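Local coordinates for protein DNA methyltransferase (PDB 4ONQ) that probably methylates cytosine at C5 in DNA, as a plant DRM-type methyltransferase whose catalytic domain is seen here with the cofactor analogue sinefungin, at residues P11-G16 and S70-A75; A246-G251 and E275-R280. The protein carries 5 engineered substitutions. All coordinates share one frame; numbering follows the deposited sequence.

Contact 1 (11-16 with 70-75) and contact 2 (246-251 with 275-280) sit in different parts of one catalytic domain of the class I SAM-dependent methyltransferase type, and follow one another along the chain without interleaving. Their centres are 25 Å apart and their nearest atoms about 8 Å, so neither touches the other. Each lies beside one margin of the same mixed sheet: contact 1 adjoins edge strand 66-69, contact 2 joins the ends of the helices before and after strand 254-260, next to the opposite edge strand 282-286. Sinefungin lies about 13 Å from the side chain of Tyr-248, and the predicted catalytic Cys-316 falls within the unmodelled region 316-335.

Contact 1 (P11-G16 and S70-A75); sequences PMIGFG and SKYFCA
The aromatic ring of Tyr-72 packs between the methyl branch of Ile-13 on one face and the side chain of its own neighbour Lys-71 on the other. The setting is the edge of the mixed sheet of the methyltransferase domain: Tyr-72 closes a 3-10 turn, 70-72, just after edge strand 66-69, while Met-12 centres an inverse gamma turn and Ile-13 opens a type II' beta turn in the N-terminal loop.

The carbon positions fit a CH-pi contact. CG2 of Ile-13 is 3.9 Å from the centroid of the Tyr-72 ring and 19° off its normal, thus over the face but displaced toward the rim at CE2. Ile-13 presents this methyl because CG1 takes the place between backbone N and carbonyl carbon (chi1 51°), which sets CG2 anti to the carbonyl carbon; the longer branch, ending in CD1, leads away from the tyrosine. On the other face, CG of Lys-71 stands 4.0 Å above the plane of the Tyr-72 ring, over its centre. A methyl and a methylene on opposite faces are likely to restrict the tilt of the ring. Met-12 O comes obliquely to the flank of the same ring, 3.6 Å from Tyr-72 CE2.

Replacing Tyr-72 with an alanine would probably leave the Ile-13 methyl and the Lys-71 chain without the flat surface between them and open a gap beside the N-terminal loop.

The loop is also tied down by a backbone hydrogen bond of Met-12 with Asp-69 and by the Glu-66 carboxylate, whose OE2 accepts from Phe-15 N. The next residue after Tyr-72, Phe-73, meets the ring of Tyr-218 on helix 213-220. At the phenol end of the tyrosine, Pro-11 CB approaches Tyr-72 OH at 3.9 Å.

Contact 2 (A246-G251 and E275-R280); sequences ALYRLG and EQTNQR
The Tyr-248 ring and the Gln-279 amide stand almost upright to each other, their planes 81° apart, with NE2 of Gln-279 3.3 Å from CD1 of Tyr-248. The approach to the ring is oblique, as is that of Thr-277, whose CG2 lies 3.9 Å from Tyr-248 CZ. The amide takes the CD1-CE1 side and the threonine the phenol end. With its CG anti to the backbone N (chi1 170°), Tyr-248 reaches out from helix 242-249; it and Thr-277 come from opposite directions, CB and CG2 of the threonine lying by the CZ-OH end of the ring.

This is a surface contact of the Rossmann-like methyltransferase fold, between helix 242-249 and the loop that leaves the C-terminal end of helix 264-276; the two helices precede and follow strand 254-260. Both end in Schellman motifs, at Gly-251 and Asn-278, each with positive phi; in the second, Gln-279 N bonds back to Trp-274 O.

Gln-279 bends at chi2, and its NE2 donates to Thr-277 OG1 at 3.1 Å, with an N-H...acceptor angle of 156° and the acceptor slightly tilted from the amide plane. That hydroxyl is also hydrogen-bonded to Trp-273 O, a link from the loop into the last turn of helix 264-276, and it leaves CG2 of Thr-277 directed at the tyrosine.

Contact 1 (P11-G16 and S70-A75)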
loop_
_atom_site.group_PDB
_atom_site.type_symbol
_atom_site.label_atom_id
_atom_site.label_comp_id
_atom_site.label_asym_id
_atom_site.label_seq_id
_atom_site.Cartn_x
_atom_site.Cartn_y
_atom_site.Cartn_z
ATOM N N PRO A 11 2.375 4.197 -19.461
ATOM C CA PRO A 11 1.636 3.357 -18.557
ATOM C C PRO A 11 2.506 3.104 -17.365
ATOM O O PRO A 11 3.648 2.777 -17.515
ATOM C CB PRO A 11 1.478 2.075 -19.358
ATOM C CG PRO A 11 2.353 2.197 -20.498
ATOM C CD PRO A 11 3.219 3.337 -20.290
ATOM N N MET A 12 1.959 3.230 -16.178
ATOM C CA MET A 12 2.743 3.106 -14.965
ATOM C C MET A 12 2.913 1.679 -14.537
ATOM O O MET A 12 2.305 1.234 -13.615
ATOM C CB MET A 12 2.094 3.875 -13.853
ATOM C CG MET A 12 2.876 5.084 -13.478
ATOM S SD MET A 12 2.483 5.731 -11.877
ATOM C CE MET A 12 1.439 7.055 -12.399
ATOM N N ILE A 13 3.748 0.952 -15.235
ATOM C CA ILE A 13 3.912 -0.421 -14.927
ATOM C C ILE A 13 5.262 -0.714 -14.370
ATOM O O ILE A 13 5.640 -1.834 -14.239
ATOM C CB ILE A 13 3.621 -1.269 -16.139
ATOM C CG1 ILE A 13 4.407 -0.770 -17.338
ATOM C CG2 ILE A 13 2.146 -1.209 -16.443
ATOM C CD1 ILE A 13 4.541 -1.805 -18.413
ATOM N N GLY A 14 6.008 0.310 -14.047
ATOM C CA GLY A 14 7.320 0.074 -13.516
ATOM C C GLY A 14 8.145 -0.748 -14.462
ATOM O O GLY A 14 8.161 -0.485 -15.644
ATOM N N PHE A 15 8.809 -1.760 -13.939
ATOM C CA PHE A 15 9.615 -2.643 -14.736
ATOM C C PHE A 15 8.736 -3.743 -15.193
ATOM O O PHE A 15 9.186 -4.669 -15.789
ATOM C CB PHE A 15 10.734 -3.252 -13.934
ATOM C CG PHE A 15 11.722 -2.269 -13.465
ATOM C CD1 PHE A 15 12.473 -1.574 -14.359
ATOM C CD2 PHE A 15 11.894 -2.036 -12.138
ATOM C CE1 PHE A 15 13.389 -0.654 -13.940
ATOM C CE2 PHE A 15 12.800 -1.114 -11.702
ATOM C CZ PHE A 15 13.548 -0.421 -12.606
ATOM N N GLY A 16 7.478 -3.673 -14.849
ATOM C CA GLY A 16 6.548 -4.688 -15.303
ATOM C C GLY A 16 5.460 -5.007 -14.296
ATOM O O GLY A 16 5.682 -4.977 -13.088
ATOM N N SER A 70 -1.474 0.977 -8.814
ATOM C CA SER A 70 -2.014 -0.263 -8.269
ATOM C C SER A 70 -3.269 -0.717 -8.998
ATOM O O SER A 70 -3.833 -1.760 -8.674
ATOM C CB SER A 70 -2.283 -0.132 -6.772
ATOM O OG SER A 70 -1.069 -0.074 -6.053
ATOM N N LYS A 71 -3.645 0.001 -10.019
ATOM C CA LYS A 71 -4.789 -0.365 -10.782
ATOM C C LYS A 71 -4.505 -1.568 -11.595
ATOM O O LYS A 71 -5.377 -2.199 -12.107
ATOM C CB LYS A 71 -5.163 0.760 -11.689
ATOM C CG LYS A 71 -4.420 0.817 -12.963
ATOM C CD LYS A 71 -4.766 2.064 -13.684
ATOM C CE LYS A 71 -4.246 2.127 -15.072
ATOM N NZ LYS A 71 -4.592 3.406 -15.687
ATOM N N TYR A 72 -3.249 -1.899 -11.688
ATOM C CA TYR A 72 -2.819 -3.120 -12.353
ATOM C C TYR A 72 -2.803 -4.303 -11.392
ATOM O O TYR A 72 -2.422 -5.411 -11.765
ATOM C CB TYR A 72 -1.442 -2.917 -12.983
ATOM C CG TYR A 72 -1.457 -1.890 -14.089
ATOM C CD1 TYR A 72 -2.104 -2.149 -15.286
ATOM C CD2 TYR A 72 -0.832 -0.659 -13.935
ATOM C CE1 TYR A 72 -2.129 -1.216 -16.301
ATOM C CE2 TYR A 72 -0.854 0.283 -14.942
ATOM C CZ TYR A 72 -1.503 -0.004 -16.124
ATOM O OH TYR A 72 -1.528 0.923 -17.138
ATOM N N PHE A 73 -3.233 -4.067 -10.156
ATOM C CA PHE A 73 -3.227 -5.116 -9.147
ATOM C C PHE A 73 -4.574 -5.284 -8.454
ATOM O O PHE A 73 -4.822 -6.303 -7.806
ATOM C CB PHE A 73 -2.119 -4.869 -8.126
ATOM C CG PHE A 73 -0.738 -4.927 -8.714
ATOM C CD1 PHE A 73 -0.004 -6.098 -8.670
ATOM C CD2 PHE A 73 -0.181 -3.815 -9.326
ATOM C CE1 PHE A 73 1.265 -6.157 -9.210
ATOM C CE2 PHE A 73 1.083 -3.871 -9.872
ATOM C CZ PHE A 73 1.807 -5.043 -9.811
ATOM N N CYS A 74 -5.442 -4.290 -8.603
ATOM C CA CYS A 74 -6.752 -4.317 -7.962
ATOM C C CYS A 74 -7.677 -3.340 -8.661
ATOM O O CYS A 74 -7.304 -2.737 -9.663
ATOM C CB CYS A 74 -6.646 -3.958 -6.481
ATOM S SG CYS A 74 -6.061 -2.275 -6.185
ATOM N N ALA A 75 -8.882 -3.185 -8.125
ATOM C CA ALA A 75 -9.895 -2.361 -8.764
ATOM C C ALA A 75 -9.832 -0.890 -8.343
ATOM O O ALA A 75 -10.731 -0.116 -8.654
ATOM C CB ALA A 75 -11.271 -2.931 -8.502
#

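Contact 2 (A246-G251 and E275-R280)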
loop_
_atom_site.group_PDB
_atom_site.type_symbol
_atom_site.label_atom_id
_atom_site.label_comp_id
_atom_site.label_asym_id
_atom_site.label_seq_id
_atom_site.Cartn_x
_atom_site.Cartn_y
_atom_site.Cartn_z
ATOM N N ALA A 246 2.150 -8.677 3.161
ATOM C CA ALA A 246 2.671 -9.037 1.848
ATOM C C ALA A 246 3.637 -10.227 1.952
ATOM O O ALA A 246 3.485 -11.217 1.242
ATOM C CB ALA A 246 3.349 -7.839 1.196
ATOM N N LEU A 247 4.621 -10.131 2.844
ATOM C CA LEU A 247 5.567 -11.224 3.058
ATOM C C LEU A 247 4.856 -12.501 3.473
ATOM O O LEU A 247 5.221 -13.596 3.044
ATOM C CB LEU A 247 6.592 -10.853 4.127
ATOM C CG LEU A 247 7.483 -9.660 3.794
ATOM C CD1 LEU A 247 8.250 -9.220 5.036
ATOM C CD2 LEU A 247 8.433 -10.013 2.654
ATOM N N TYR A 248 3.840 -12.358 4.313
ATOM C CA TYR A 248 3.098 -13.514 4.801
ATOM C C TYR A 248 2.321 -14.196 3.683
ATOM O O TYR A 248 2.300 -15.422 3.588
ATOM C CB TYR A 248 2.163 -13.113 5.935
ATOM C CG TYR A 248 1.191 -14.196 6.340
ATOM C CD1 TYR A 248 1.596 -15.259 7.134
ATOM C CD2 TYR A 248 -0.138 -14.148 5.932
ATOM C CE1 TYR A 248 0.706 -16.248 7.513
ATOM C CE2 TYR A 248 -1.036 -15.128 6.308
ATOM C CZ TYR A 248 -0.608 -16.174 7.102
ATOM O OH TYR A 248 -1.498 -17.156 7.476
ATOM N N ARG A 249 1.687 -13.407 2.827
ATOM C CA ARG A 249 0.893 -13.978 1.747
ATOM C C ARG A 249 1.795 -14.613 0.698
ATOM O O ARG A 249 1.372 -15.491 -0.053
ATOM C CB ARG A 249 -0.013 -12.918 1.126
ATOM C CG ARG A 249 -1.066 -12.408 2.093
ATOM C CD ARG A 249 -2.043 -11.474 1.424
ATOM N NE ARG A 249 -2.770 -12.131 0.339
ATOM C CZ ARG A 249 -3.488 -11.479 -0.570
ATOM N NH1 ARG A 249 -3.570 -10.152 -0.527
ATOM N NH2 ARG A 249 -4.113 -12.156 -1.523
ATOM N N LEU A 250 3.046 -14.163 0.669
ATOM C CA LEU A 250 4.047 -14.687 -0.246
ATOM C C LEU A 250 4.570 -16.026 0.252
ATOM O O LEU A 250 5.251 -16.750 -0.473
ATOM C CB LEU A 250 5.205 -13.699 -0.387
ATOM C CG LEU A 250 4.975 -12.493 -1.296
ATOM C CD1 LEU A 250 6.102 -11.482 -1.162
ATOM C CD2 LEU A 250 4.847 -12.951 -2.724
ATOM N N GLY A 251 4.250 -16.355 1.498
ATOM C CA GLY A 251 4.723 -17.593 2.085
ATOM C C GLY A 251 6.165 -17.477 2.538
ATOM O O GLY A 251 6.844 -18.479 2.746
ATOM N N GLU A 275 -0.742 -12.643 16.229
ATOM C CA GLU A 275 -1.281 -13.775 16.909
ATOM C C GLU A 275 -2.237 -14.629 16.136
ATOM O O GLU A 275 -2.170 -15.807 16.203
ATOM C CB GLU A 275 -1.901 -13.343 18.200
ATOM C CG GLU A 275 -0.848 -12.784 19.092
ATOM C CD GLU A 275 -1.385 -12.095 20.306
ATOM O OE1 GLU A 275 -2.531 -12.337 20.687
ATOM O OE2 GLU A 275 -0.626 -11.333 20.897
ATOM N N GLN A 276 -3.116 -14.008 15.394
ATOM C CA GLN A 276 -4.148 -14.675 14.675
ATOM C C GLN A 276 -3.605 -15.556 13.597
ATOM O O GLN A 276 -4.217 -16.495 13.198
ATOM C CB GLN A 276 -5.147 -13.673 14.151
ATOM C CG GLN A 276 -6.107 -13.211 15.222
ATOM C CD GLN A 276 -6.991 -12.050 14.825
ATOM O OE1 GLN A 276 -7.335 -11.896 13.687
ATOM N NE2 GLN A 276 -7.368 -11.253 15.778
ATOM N N THR A 277 -2.458 -15.198 13.090
ATOM C CA THR A 277 -1.846 -15.966 12.060
ATOM C C THR A 277 -0.837 -16.888 12.644
ATOM O O THR A 277 -0.102 -17.482 11.926
ATOM C CB THR A 277 -1.215 -15.111 10.961
ATOM O OG1 THR A 277 -0.371 -14.126 11.529
ATOM C CG2 THR A 277 -2.253 -14.455 10.193
ATOM N N ASN A 278 -0.792 -16.958 13.959
ATOM C CA ASN A 278 0.107 -17.843 14.694
ATOM C C ASN A 278 1.567 -17.750 14.285
ATOM O O ASN A 278 2.215 -18.768 14.072
ATOM C CB ASN A 278 -0.360 -19.287 14.569
ATOM C CG ASN A 278 -1.671 -19.521 15.256
ATOM O OD1 ASN A 278 -2.646 -19.938 14.632
ATOM N ND2 ASN A 278 -1.712 -19.242 16.555
ATOM N N GLN A 279 2.079 -16.531 14.168
ATOM C CA GLN A 279 3.491 -16.344 13.874
ATOM C C GLN A 279 4.334 -16.926 14.997
ATOM O O GLN A 279 4.107 -16.636 16.171
ATOM C CB GLN A 279 3.813 -14.863 13.704
ATOM C CG GLN A 279 3.030 -14.189 12.605
ATOM C CD GLN A 279 3.351 -14.751 11.234
ATOM O OE1 GLN A 279 4.450 -15.254 10.995
ATOM N NE2 GLN A 279 2.386 -14.673 10.328
ATOM N N ARG A 280 5.264 -17.789 14.670
ATOM C CA ARG A 280 6.160 -18.346 15.648
ATOM C C ARG A 280 7.306 -17.432 15.979
ATOM O O ARG A 280 7.928 -17.549 16.984
ATOM C CB ARG A 280 6.662 -19.689 15.179
ATOM C CG ARG A 280 7.178 -20.556 16.281
ATOM C CD ARG A 280 6.074 -21.020 17.186
ATOM N NE ARG A 280 5.167 -21.942 16.533
ATOM C CZ ARG A 280 5.372 -23.222 16.368
ATOM N NH1 ARG A 280 6.458 -23.764 16.814
ATOM N NH2 ARG A 280 4.480 -23.947 15.775
#